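Local coordinates for Lv-ranaspumin (Lv-RSN-1) (Leptodactylus vastus, PDB 4K82), which is a surfactant protein of the frog's foam nest, where it probably helps to form or stabilise the foam, at residues Thr20-Leu23 with Asp28-Val31; Ile36-Gln41 with Thr108-Val113; Asp115-Met120 with Pro127-Gly132. One frame throughout, in Å; residues are numbered along the deposited sequence.

Interaction 1: residues Thr20-Leu23 with Asp28-Val31; sequences TKAL and DLLV
Leu-29 carries the contact on one side and Ala-22 and Leu-23 on the other, where the last turn of helix 14-24 meets the first turn of helix 29-42 across a short connection. The two backbones come close here: the CA atoms of Leu-23 and Leu-29 lie 6.3 Å apart. The tight part gathers round one methyl group. Leu-29 CD2 rests 3.7 Å from Ala-22 CB and 4.0 Å from Leu-23 CD2, so a single branch of Leu-29 touches both Ala-22 and Leu-23. The first torsion of Leu-29 (chi1 -175°) sets CG anti to the backbone N and carries the branched end across to helix 14-24, where the side chain crosses that of Leu-23 at about a right angle. Ala-22 and Leu-29 are buried. The looser part is the touch of Leu-23 CD2 on Leu-30 CB at 4.1 Å, between two residues that are both partly exposed; the rest of the Leu-30 side chain continues to Phe-110 of helix 107-121 and to Ile-105. The charges of Lys-21 and Asp-28 are paired away from this contact: Lys-21 NZ makes a salt bridge with Asp-25, and Asp-28, at the N-cap position but without a capping bond from its side chain, pairs through OD2 with Lys-139 NZ. Between the two segments the side-chain chemistry is wholly aliphatic, consistent with the two helix ends being packed by apolar side chains, without a directional bond between them.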
ATOM      1  N   THR A  20      -6.117 -18.333   4.825  1.00 29.30           N
ATOM      2  CA  THR A  20      -5.153 -18.764   5.836  1.00 28.41           C
ATOM      3  C   THR A  20      -3.863 -19.306   5.213  1.00 29.13           C
ATOM      4  O   THR A  20      -2.756 -18.909   5.588  1.00 30.49           O
ATOM      5  CB  THR A  20      -5.769 -19.852   6.747  1.00 31.71           C
ATOM      6  OG1 THR A  20      -6.911 -19.320   7.427  1.00 33.93           O
ATOM      7  CG2 THR A  20      -4.761 -20.338   7.765  1.00 31.82           C
ATOM      8  N   LYS A  21      -4.011 -20.209   4.253  1.00 30.00           N
ATOM      9  CA  LYS A  21      -2.850 -20.788   3.597  1.00 36.17           C
ATOM     10  C   LYS A  21      -2.136 -19.739   2.747  1.00 36.51           C
ATOM     11  O   LYS A  21      -0.902 -19.668   2.728  1.00 35.39           O
ATOM     12  CB  LYS A  21      -3.262 -21.984   2.735  1.00 33.63           C
ATOM     13  CG  LYS A  21      -2.083 -22.844   2.295  1.00 47.16           C
ATOM     14  CD  LYS A  21      -2.473 -23.834   1.210  1.00 57.85           C
ATOM     15  CE  LYS A  21      -2.951 -23.118  -0.047  1.00 60.35           C
ATOM     16  NZ  LYS A  21      -2.097 -21.940  -0.418  1.00 47.01           N
ATOM     17  N   ALA A  22      -2.924 -18.921   2.053  1.00 32.70           N
ATOM     18  CA  ALA A  22      -2.381 -17.909   1.158  1.00 31.66           C
ATOM     19  C   ALA A  22      -1.465 -16.922   1.890  1.00 31.54           C
ATOM     20  O   ALA A  22      -0.472 -16.457   1.331  1.00 34.15           O
ATOM     21  CB  ALA A  22      -3.507 -17.171   0.454  1.00 31.67           C
ATOM     22  N   LEU A  23      -1.794 -16.616   3.142  1.00 32.02           N
ATOM     23  CA  LEU A  23      -0.977 -15.698   3.940  1.00 30.84           C
ATOM     24  C   LEU A  23       0.366 -16.313   4.347  1.00 40.95           C
ATOM     25  O   LEU A  23       1.320 -15.594   4.654  1.00 40.22           O
ATOM     26  CB  LEU A  23      -1.748 -15.246   5.180  1.00 28.92           C
ATOM     27  CG  LEU A  23      -2.925 -14.310   4.903  1.00 25.35           C
ATOM     28  CD1 LEU A  23      -3.826 -14.210   6.125  1.00 30.88           C
ATOM     29  CD2 LEU A  23      -2.414 -12.930   4.502  1.00 29.87           C
ATOM     30  N   ASP A  28       2.749 -11.160  -1.581  1.00 31.92           N
ATOM     31  CA  ASP A  28       2.538  -9.815  -1.058  1.00 26.45           C
ATOM     32  C   ASP A  28       1.166  -9.639  -0.444  1.00 25.19           C
ATOM     33  O   ASP A  28       0.774  -8.518  -0.171  1.00 24.87           O
ATOM     34  CB  ASP A  28       2.705  -8.799  -2.181  1.00 31.80           C
ATOM     35  CG  ASP A  28       4.108  -8.775  -2.719  1.00 39.27           C
ATOM     36  OD1 ASP A  28       5.022  -9.123  -1.944  1.00 37.49           O
ATOM     37  OD2 ASP A  28       4.297  -8.431  -3.903  1.00 40.57           O
ATOM     38  N   LEU A  29       0.442 -10.739  -0.251  1.00 25.77           N
ATOM     39  CA  LEU A  29      -0.972 -10.662   0.098  1.00 21.85           C
ATOM     40  C   LEU A  29      -1.258  -9.807   1.325  1.00 22.44           C
ATOM     41  O   LEU A  29      -2.137  -8.956   1.274  1.00 21.58           O
ATOM     42  CB  LEU A  29      -1.572 -12.052   0.276  1.00 24.01           C
ATOM     43  CG  LEU A  29      -3.078 -12.074   0.526  1.00 22.51           C
ATOM     44  CD1 LEU A  29      -3.825 -11.387  -0.615  1.00 21.84           C
ATOM     45  CD2 LEU A  29      -3.565 -13.505   0.700  1.00 23.51           C
ATOM     46  N   LEU A  30      -0.536 -10.032   2.422  1.00 21.21           N
ATOM     47  CA  LEU A  30      -0.813  -9.283   3.653  1.00 20.78           C
ATOM     48  C   LEU A  30      -0.652  -7.779   3.425  1.00 23.11           C
ATOM     49  O   LEU A  30      -1.506  -6.977   3.820  1.00 20.67           O
ATOM     50  CB  LEU A  30       0.081  -9.740   4.807  1.00 28.03           C
ATOM     51  CG  LEU A  30      -0.167  -8.942   6.097  1.00 29.61           C
ATOM     52  CD1 LEU A  30      -1.608  -9.103   6.571  1.00 28.90           C
ATOM     53  CD2 LEU A  30       0.818  -9.320   7.205  1.00 36.96           C
ATOM     54  N   VAL A  31       0.445  -7.396   2.783  1.00 22.23           N
ATOM     55  CA  VAL A  31       0.698  -5.992   2.471  1.00 20.21           C
ATOM     56  C   VAL A  31      -0.404  -5.408   1.591  1.00 16.84           C
ATOM     57  O   VAL A  31      -0.919  -4.318   1.867  1.00 18.91           O
ATOM     58  CB  VAL A  31       2.075  -5.821   1.793  1.00 22.58           C
ATOM     59  CG1 VAL A  31       2.205  -4.438   1.159  1.00 24.16           C
ATOM     60  CG2 VAL A  31       3.196  -6.077   2.805  1.00 20.72           C
TER

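Interaction 2: residues Ile36-Gln41 with Thr108-Val113; sequences IICAYQ and TVFNAV
Helices 29-42 and 107-121 run past each other here with their nearest CA atoms, those of Cys-38 and Val-113, 8.5 Å apart, and side chains fill the space. Phe-110 does most of this. It points its ring across to Ile-37 and Cys-38 because CG lies opposite the backbone N (chi1 -169°). Ile-37 CD1 meets the ring at its edge, near its plane, 4.1 Å from Phe-110 CE2, and Ile-37 CG2 is equally close to Phe-110 CZ; the two side chains cross at about a right angle. Cys-38 has two conformers, so its sulfur-aromatic contact is less certain: in the one described, SG lies 4.0 Å from Phe-110 CE1 and 4.9 Å from the ring centroid, 50° off the ring normal, an oblique approach. That sulfur is also bonded to Cys-114 SG. Tyr-97 meets Phe-110 with ring planes at about 25°, and Ala-34 touches it too. Replacing Phe-110 with alanine is likely to open a gap between the helices and take the ring from beside Ile-37 and Cys-38. The contact is a helix-helix interface in the core of a mainly helical protein, tied by the disulfide from Cys-38 to Cys-114.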
ATOM      1  N   ILE A  36      -5.563  -2.060   0.943  1.00 19.49           N
ATOM      2  CA  ILE A  36      -6.982  -1.993   0.618  1.00 17.61           C
ATOM      3  C   ILE A  36      -7.842  -1.652   1.829  1.00 17.28           C
ATOM      4  O   ILE A  36      -8.666  -0.739   1.778  1.00 17.27           O
ATOM      5  CB  ILE A  36      -7.435  -3.312   0.012  1.00 17.30           C
ATOM      6  CG1 ILE A  36      -6.728  -3.505  -1.325  1.00 21.00           C
ATOM      7  CG2 ILE A  36      -8.956  -3.328  -0.182  1.00 18.00           C
ATOM      8  CD1 ILE A  36      -6.850  -4.923  -1.867  1.00 20.33           C
ATOM      9  N   ILE A  37      -7.625  -2.376   2.920  1.00 16.36           N
ATOM     10  CA  ILE A  37      -8.384  -2.144   4.141  1.00 14.44           C
ATOM     11  C   ILE A  37      -8.179  -0.720   4.668  1.00 18.19           C
ATOM     12  O   ILE A  37      -9.127  -0.016   5.006  1.00 17.51           O
ATOM     13  CB  ILE A  37      -7.995  -3.171   5.223  1.00 16.75           C
ATOM     14  CG1 ILE A  37      -8.583  -4.541   4.861  1.00 18.69           C
ATOM     15  CG2 ILE A  37      -8.536  -2.747   6.576  1.00 19.60           C
ATOM     16  CD1 ILE A  37      -7.869  -5.702   5.543  1.00 21.65           C
ATOM     17  N   CYS A  38      -6.941  -0.271   4.704  1.00 17.42           N
ATOM     18  CA  CYS A  38      -6.699   1.040   5.270  0.58 19.21           C
ATOM     19  C   CYS A  38      -7.135   2.164   4.333  1.00 19.73           C
ATOM     20  O   CYS A  38      -7.542   3.222   4.789  1.00 20.27           O
ATOM     21  CB  CYS A  38      -5.250   1.155   5.743  0.58 20.93           C
ATOM     22  SG  CYS A  38      -4.953  -0.013   7.090  0.58 21.93           S
ATOM     23  N   ALA A  39      -7.087   1.926   3.024  1.00 17.12           N
ATOM     24  CA  ALA A  39      -7.593   2.914   2.082  1.00 16.14           C
ATOM     25  C   ALA A  39      -9.089   3.093   2.287  1.00 19.74           C
ATOM     26  O   ALA A  39      -9.600   4.210   2.350  1.00 19.30           O
ATOM     27  CB  ALA A  39      -7.303   2.485   0.647  1.00 18.46           C
ATOM     28  N   TYR A  40      -9.801   1.978   2.385  1.00 19.30           N
ATOM     29  CA  TYR A  40     -11.226   2.044   2.641  1.00 21.26           C
ATOM     30  C   TYR A  40     -11.534   2.780   3.947  1.00 19.53           C
ATOM     31  O   TYR A  40     -12.409   3.645   3.984  1.00 21.29           O
ATOM     32  CB  TYR A  40     -11.843   0.635   2.651  1.00 19.08           C
ATOM     33  CG  TYR A  40     -13.343   0.689   2.704  1.00 22.52           C
ATOM     34  CD1 TYR A  40     -14.003   0.859   3.913  1.00 24.15           C
ATOM     35  CD2 TYR A  40     -14.097   0.609   1.545  1.00 22.60           C
ATOM     36  CE1 TYR A  40     -15.385   0.943   3.966  1.00 21.74           C
ATOM     37  CE2 TYR A  40     -15.479   0.689   1.591  1.00 22.41           C
ATOM     38  CZ  TYR A  40     -16.109   0.864   2.809  1.00 23.13           C
ATOM     39  OH  TYR A  40     -17.487   0.949   2.879  1.00 27.00           O
ATOM     40  N   GLN A  41     -10.800   2.451   5.008  1.00 16.72           N
ATOM     41  CA  GLN A  41     -11.091   2.976   6.339  1.00 17.47           C
ATOM     42  C   GLN A  41     -10.729   4.446   6.491  1.00 22.72           C
ATOM     43  O   GLN A  41     -11.341   5.148   7.304  1.00 24.00           O
ATOM     44  CB  GLN A  41     -10.350   2.177   7.412  1.00 20.49           C
ATOM     45  CG  GLN A  41     -10.892   0.781   7.686  1.00 20.89           C
ATOM     46  CD  GLN A  41     -10.002   0.006   8.630  1.00 20.43           C
ATOM     47  OE1 GLN A  41      -8.785   0.239   8.696  1.00 27.41           O
ATOM     48  NE2 GLN A  41     -10.583  -0.940   9.340  1.00 24.69           N
ATOM     49  N   THR A 108       2.553  -5.811  13.210  1.00 34.98           N
ATOM     50  CA  THR A 108       3.605  -4.819  13.044  1.00 38.45           C
ATOM     51  C   THR A 108       3.722  -4.416  11.576  1.00 28.63           C
ATOM     52  O   THR A 108       3.831  -3.233  11.251  1.00 28.08           O
ATOM     53  CB  THR A 108       4.959  -5.327  13.556  1.00 42.11           C
ATOM     54  OG1 THR A 108       4.848  -5.628  14.953  1.00 39.12           O
ATOM     55  CG2 THR A 108       6.029  -4.268  13.346  1.00 38.00           C
ATOM     56  N   VAL A 109       3.697  -5.411  10.690  1.00 31.57           N
ATOM     57  CA  VAL A 109       3.727  -5.155   9.256  1.00 31.01           C
ATOM     58  C   VAL A 109       2.426  -4.487   8.837  1.00 24.60           C
ATOM     59  O   VAL A 109       2.436  -3.463   8.153  1.00 22.98           O
ATOM     60  CB  VAL A 109       3.939  -6.453   8.447  1.00 30.62           C
ATOM     61  CG1 VAL A 109       3.659  -6.219   6.967  1.00 28.66           C
ATOM     62  CG2 VAL A 109       5.354  -6.972   8.644  1.00 36.72           C
ATOM     63  N   PHE A 110       1.303  -5.056   9.269  1.00 27.94           N
ATOM     64  CA  PHE A 110       0.002  -4.490   8.934  1.00 25.15           C
ATOM     65  C   PHE A 110      -0.107  -3.011   9.305  1.00 23.86           C
ATOM     66  O   PHE A 110      -0.492  -2.183   8.482  1.00 22.40           O
ATOM     67  CB  PHE A 110      -1.128  -5.269   9.613  1.00 23.61           C
ATOM     68  CG  PHE A 110      -2.495  -4.899   9.110  1.00 27.04           C
ATOM     69  CD1 PHE A 110      -3.158  -3.790   9.612  1.00 29.23           C
ATOM     70  CD2 PHE A 110      -3.113  -5.653   8.122  1.00 28.80           C
ATOM     71  CE1 PHE A 110      -4.410  -3.435   9.143  1.00 26.98           C
ATOM     72  CE2 PHE A 110      -4.376  -5.306   7.657  1.00 25.92           C
ATOM     73  CZ  PHE A 110      -5.021  -4.199   8.168  1.00 28.03           C
ATOM     74  N   ASN A 111       0.243  -2.681  10.542  1.00 26.25           N
ATOM     75  CA  ASN A 111       0.113  -1.307  11.010  1.00 25.51           C
ATOM     76  C   ASN A 111       1.076  -0.348  10.315  1.00 21.91           C
ATOM     77  O   ASN A 111       0.720   0.799  10.033  1.00 22.72           O
ATOM     78  CB  ASN A 111       0.274  -1.234  12.532  1.00 28.05           C
ATOM     79  CG  ASN A 111      -0.856  -1.931  13.267  1.00 32.20           C
ATOM     80  OD1 ASN A 111      -1.949  -2.097  12.721  1.00 30.60           O
ATOM     81  ND2 ASN A 111      -0.603  -2.345  14.507  1.00 36.21           N
ATOM     82  N   ALA A 112       2.283  -0.824  10.017  1.00 23.75           N
ATOM     83  CA  ALA A 112       3.268  -0.004   9.319  1.00 24.62           C
ATOM     84  C   ALA A 112       2.782   0.311   7.910  1.00 22.03           C
ATOM     85  O   ALA A 112       2.923   1.431   7.429  1.00 21.56           O
ATOM     86  CB  ALA A 112       4.622  -0.708   9.270  1.00 26.46           C
ATOM     87  N   VAL A 113       2.214  -0.692   7.246  1.00 20.88           N
ATOM     88  CA  VAL A 113       1.634  -0.487   5.914  1.00 21.46           C
ATOM     89  C   VAL A 113       0.425   0.449   5.986  1.00 21.00           C
ATOM     90  O   VAL A 113       0.241   1.322   5.133  1.00 20.60           O
ATOM     91  CB  VAL A 113       1.217  -1.826   5.278  1.00 18.98           C
ATOM     92  CG1 VAL A 113       0.459  -1.587   3.985  1.00 21.66           C
ATOM     93  CG2 VAL A 113       2.442  -2.706   5.021  1.00 19.87           C
TER

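Interaction 3: residues Asp115-Met120 with Pro127-Gly132; sequences DVTKKM and PKILQG
Two consecutive helices, 107-121 and the short 126-129, pack against each other across a short link that brings Thr-117 and Met-120 up to Ile-129. The CA atoms of Met-120 and Ile-129 are 8.4 Å apart, and the side chain of Ile-129 spans that space. Its CG1 lies beside the backbone N (chi1 -77°) and the chain then extends (chi2 172°), which carries CD1 to helix 107-121. There CD1 meets Thr-117 CG2 at 4.2 Å and Met-120 CB at 4.3 Å, fitting between side chains of successive turns. Thr-117 thus offers its methyl to the contact, while its OG1 is hydrogen-bonded to Val-113 O one turn back along its own helix. The side chain of Met-120 also touches Leu-134 and Phe-137 of helix 133-144, as well as Leu-166 and Val-169. Just beyond Ile-129 the chain turns away through a Schellman motif at Gly-132, whose N is bonded to Ile-129 O at 3.0 Å. Val-35 of helix 29-42 touches both Thr-117 and Ile-129, so the whole is buried apolar packing of two consecutive helices against a third, part of the core of this mainly helical fold.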
ATOM      1  N   ASP A 115      -0.180   2.824   8.218  1.00 25.03           N
ATOM      2  CA  ASP A 115       0.290   4.191   8.445  1.00 22.02           C
ATOM      3  C   ASP A 115       0.811   4.841   7.157  1.00 23.66           C
ATOM      4  O   ASP A 115       0.501   6.002   6.869  1.00 24.44           O
ATOM      5  CB  ASP A 115       1.340   4.233   9.560  1.00 28.61           C
ATOM      6  CG  ASP A 115       0.743   3.942  10.937  1.00 37.91           C
ATOM      7  OD1 ASP A 115      -0.505   3.929  11.068  1.00 40.19           O
ATOM      8  OD2 ASP A 115       1.524   3.727  11.890  1.00 41.28           O
ATOM      9  N   VAL A 116       1.577   4.085   6.371  1.00 20.70           N
ATOM     10  CA  VAL A 116       2.040   4.571   5.080  1.00 19.96           C
ATOM     11  C   VAL A 116       0.886   4.879   4.138  1.00 18.84           C
ATOM     12  O   VAL A 116       0.875   5.912   3.464  1.00 20.86           O
ATOM     13  CB  VAL A 116       3.002   3.566   4.418  1.00 27.26           C
ATOM     14  CG1 VAL A 116       3.130   3.846   2.925  1.00 25.90           C
ATOM     15  CG2 VAL A 116       4.358   3.613   5.106  1.00 27.58           C
ATOM     16  N   THR A 117      -0.100   3.986   4.107  1.00 19.60           N
ATOM     17  CA  THR A 117      -1.248   4.176   3.244  1.00 18.15           C
ATOM     18  C   THR A 117      -1.991   5.461   3.602  1.00 19.99           C
ATOM     19  O   THR A 117      -2.420   6.201   2.712  1.00 20.68           O
ATOM     20  CB  THR A 117      -2.202   2.947   3.297  1.00 20.72           C
ATOM     21  OG1 THR A 117      -1.498   1.780   2.857  1.00 21.37           O
ATOM     22  CG2 THR A 117      -3.432   3.150   2.414  1.00 22.82           C
ATOM     23  N   LYS A 118      -2.108   5.733   4.900  1.00 23.59           N
ATOM     24  CA  LYS A 118      -2.747   6.958   5.358  1.00 22.06           C
ATOM     25  C   LYS A 118      -2.019   8.188   4.829  1.00 21.03           C
ATOM     26  O   LYS A 118      -2.645   9.113   4.316  1.00 23.30           O
ATOM     27  CB  LYS A 118      -2.831   6.992   6.887  1.00 20.44           C
ATOM     28  CG  LYS A 118      -3.797   5.969   7.455  1.00 26.86           C
ATOM     29  CD  LYS A 118      -3.596   5.813   8.949  1.00 32.39           C
ATOM     30  CE  LYS A 118      -3.983   7.079   9.673  1.00 38.47           C
ATOM     31  NZ  LYS A 118      -3.659   7.028  11.127  1.00 50.49           N
ATOM     32  N   LYS A 119      -0.695   8.174   4.926  1.00 20.69           N
ATOM     33  CA  LYS A 119       0.114   9.277   4.438  1.00 22.21           C
ATOM     34  C   LYS A 119       0.004   9.468   2.925  1.00 24.30           C
ATOM     35  O   LYS A 119      -0.048  10.594   2.433  1.00 24.48           O
ATOM     36  CB  LYS A 119       1.564   9.103   4.887  1.00 24.84           C
ATOM     37  CG  LYS A 119       1.739   9.402   6.375  1.00 28.51           C
ATOM     38  CD  LYS A 119       3.069   8.892   6.882  1.00 25.96           C
ATOM     39  CE  LYS A 119       3.121   8.885   8.399  1.00 38.50           C
ATOM     40  NZ  LYS A 119       3.101  10.268   8.939  1.00 46.30           N
ATOM     41  N   MET A 120      -0.080   8.363   2.186  1.00 22.06           N
ATOM     42  CA  MET A 120      -0.253   8.453   0.739  1.00 22.67           C
ATOM     43  C   MET A 120      -1.619   8.997   0.333  1.00 24.93           C
ATOM     44  O   MET A 120      -1.734   9.681  -0.676  1.00 25.63           O
ATOM     45  CB  MET A 120       0.012   7.096   0.082  1.00 22.27           C
ATOM     46  CG  MET A 120       1.360   6.520   0.446  1.00 22.69           C
ATOM     47  SD  MET A 120       2.724   7.435  -0.324  1.00 34.66           S
ATOM     48  CE  MET A 120       2.702   6.730  -1.966  1.00 43.25           C
ATOM     49  N   PRO A 127      -6.070   7.481  -6.571  1.00 29.30           N
ATOM     50  CA  PRO A 127      -6.186   6.911  -7.923  1.00 31.93           C
ATOM     51  C   PRO A 127      -5.091   5.905  -8.280  1.00 32.31           C
ATOM     52  O   PRO A 127      -5.352   4.981  -9.060  1.00 35.04           O
ATOM     53  CB  PRO A 127      -6.085   8.142  -8.827  1.00 33.82           C
ATOM     54  CG  PRO A 127      -6.614   9.243  -7.995  1.00 30.30           C
ATOM     55  CD  PRO A 127      -6.151   8.954  -6.600  1.00 31.42           C
ATOM     56  N   LYS A 128      -3.897   6.075  -7.717  1.00 29.04           N
ATOM     57  CA  LYS A 128      -2.796   5.145  -7.967  1.00 35.58           C
ATOM     58  C   LYS A 128      -2.809   3.924  -7.031  1.00 36.36           C
ATOM     59  O   LYS A 128      -2.398   2.830  -7.424  1.00 31.60           O
ATOM     60  CB  LYS A 128      -1.455   5.882  -7.880  1.00 39.78           C
ATOM     61  CG  LYS A 128      -1.151   6.796  -9.074  1.00 41.39           C
ATOM     62  CD  LYS A 128      -0.616   6.009 -10.265  1.00 42.77           C
ATOM     63  CE  LYS A 128      -0.512   6.865 -11.524  1.00 49.21           C
ATOM     64  NZ  LYS A 128       0.493   7.960 -11.410  1.00 43.22           N
ATOM     65  N   ILE A 129      -3.267   4.123  -5.795  1.00 24.39           N
ATOM     66  CA  ILE A 129      -3.506   3.027  -4.859  1.00 27.10           C
ATOM     67  C   ILE A 129      -4.536   2.082  -5.485  1.00 29.62           C
ATOM     68  O   ILE A 129      -4.409   0.849  -5.410  1.00 28.13           O
ATOM     69  CB  ILE A 129      -4.040   3.565  -3.508  1.00 25.03           C
ATOM     70  CG1 ILE A 129      -2.903   4.178  -2.694  1.00 29.04           C
ATOM     71  CG2 ILE A 129      -4.720   2.464  -2.710  1.00 29.56           C
ATOM     72  CD1 ILE A 129      -3.373   4.902  -1.442  1.00 29.70           C
ATOM     73  N   LEU A 130      -5.552   2.671  -6.117  1.00 24.47           N
ATOM     74  CA  LEU A 130      -6.583   1.900  -6.814  1.00 26.42           C
ATOM     75  C   LEU A 130      -6.037   1.068  -7.969  1.00 31.53           C
ATOM     76  O   LEU A 130      -6.597   0.024  -8.308  1.00 35.77           O
ATOM     77  CB  LEU A 130      -7.705   2.815  -7.329  1.00 26.84           C
ATOM     78  CG  LEU A 130      -8.461   3.645  -6.282  1.00 30.22           C
ATOM     79  CD1 LEU A 130      -9.513   4.527  -6.948  1.00 32.07           C
ATOM     80  CD2 LEU A 130      -9.088   2.771  -5.199  1.00 30.24           C
ATOM     81  N   GLN A 131      -4.954   1.531  -8.582  1.00 28.86           N
ATOM     82  CA  GLN A 131      -4.359   0.816  -9.703  1.00 32.64           C
ATOM     83  C   GLN A 131      -3.423  -0.280  -9.226  1.00 37.77           C
ATOM     84  O   GLN A 131      -2.799  -0.968 -10.035  1.00 37.14           O
ATOM     85  CB  GLN A 131      -3.604   1.783 -10.608  1.00 37.49           C
ATOM     86  CG  GLN A 131      -4.488   2.805 -11.297  1.00 46.23           C
ATOM     87  CD  GLN A 131      -3.694   3.980 -11.838  1.00 50.63           C
ATOM     88  OE1 GLN A 131      -2.465   3.992 -11.771  1.00 57.88           O
ATOM     89  NE2 GLN A 131      -4.392   4.975 -12.376  1.00 57.46           N
ATOM     90  N   GLY A 132      -3.323  -0.434  -7.909  1.00 32.28           N
ATOM     91  CA  GLY A 132      -2.441  -1.420  -7.313  1.00 35.83           C
ATOM     92  C   GLY A 132      -0.984  -0.999  -7.361  1.00 37.21           C
ATOM     93  O   GLY A 132      -0.082  -1.812  -7.150  1.00 53.04           O
TER

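In the fold
Interactions 1, 2 and 3 follow one another along the chain and share two helices: 29-42 serves interactions 1 and 2, and 107-121 serves interactions 2 and 3. The centres of interactions 1 and 2 are about 13 Å apart, but they touch, with Val-31 O 3.7 Å from Val-113 CG1 and Leu-30 CD1 4.1 Å from Phe-110 CD2. Interactions 2 and 3 lie closer, about 10 Å between centres, and meet where Ala-39 CB is 4.2 Å from Ile-129 CG2. Interactions 1 and 3 stay about 6 Å apart at their nearest atoms, so interaction 2 links them. Interaction 1 is partly buried, whereas the touching residues of interactions 2 and 3 are buried.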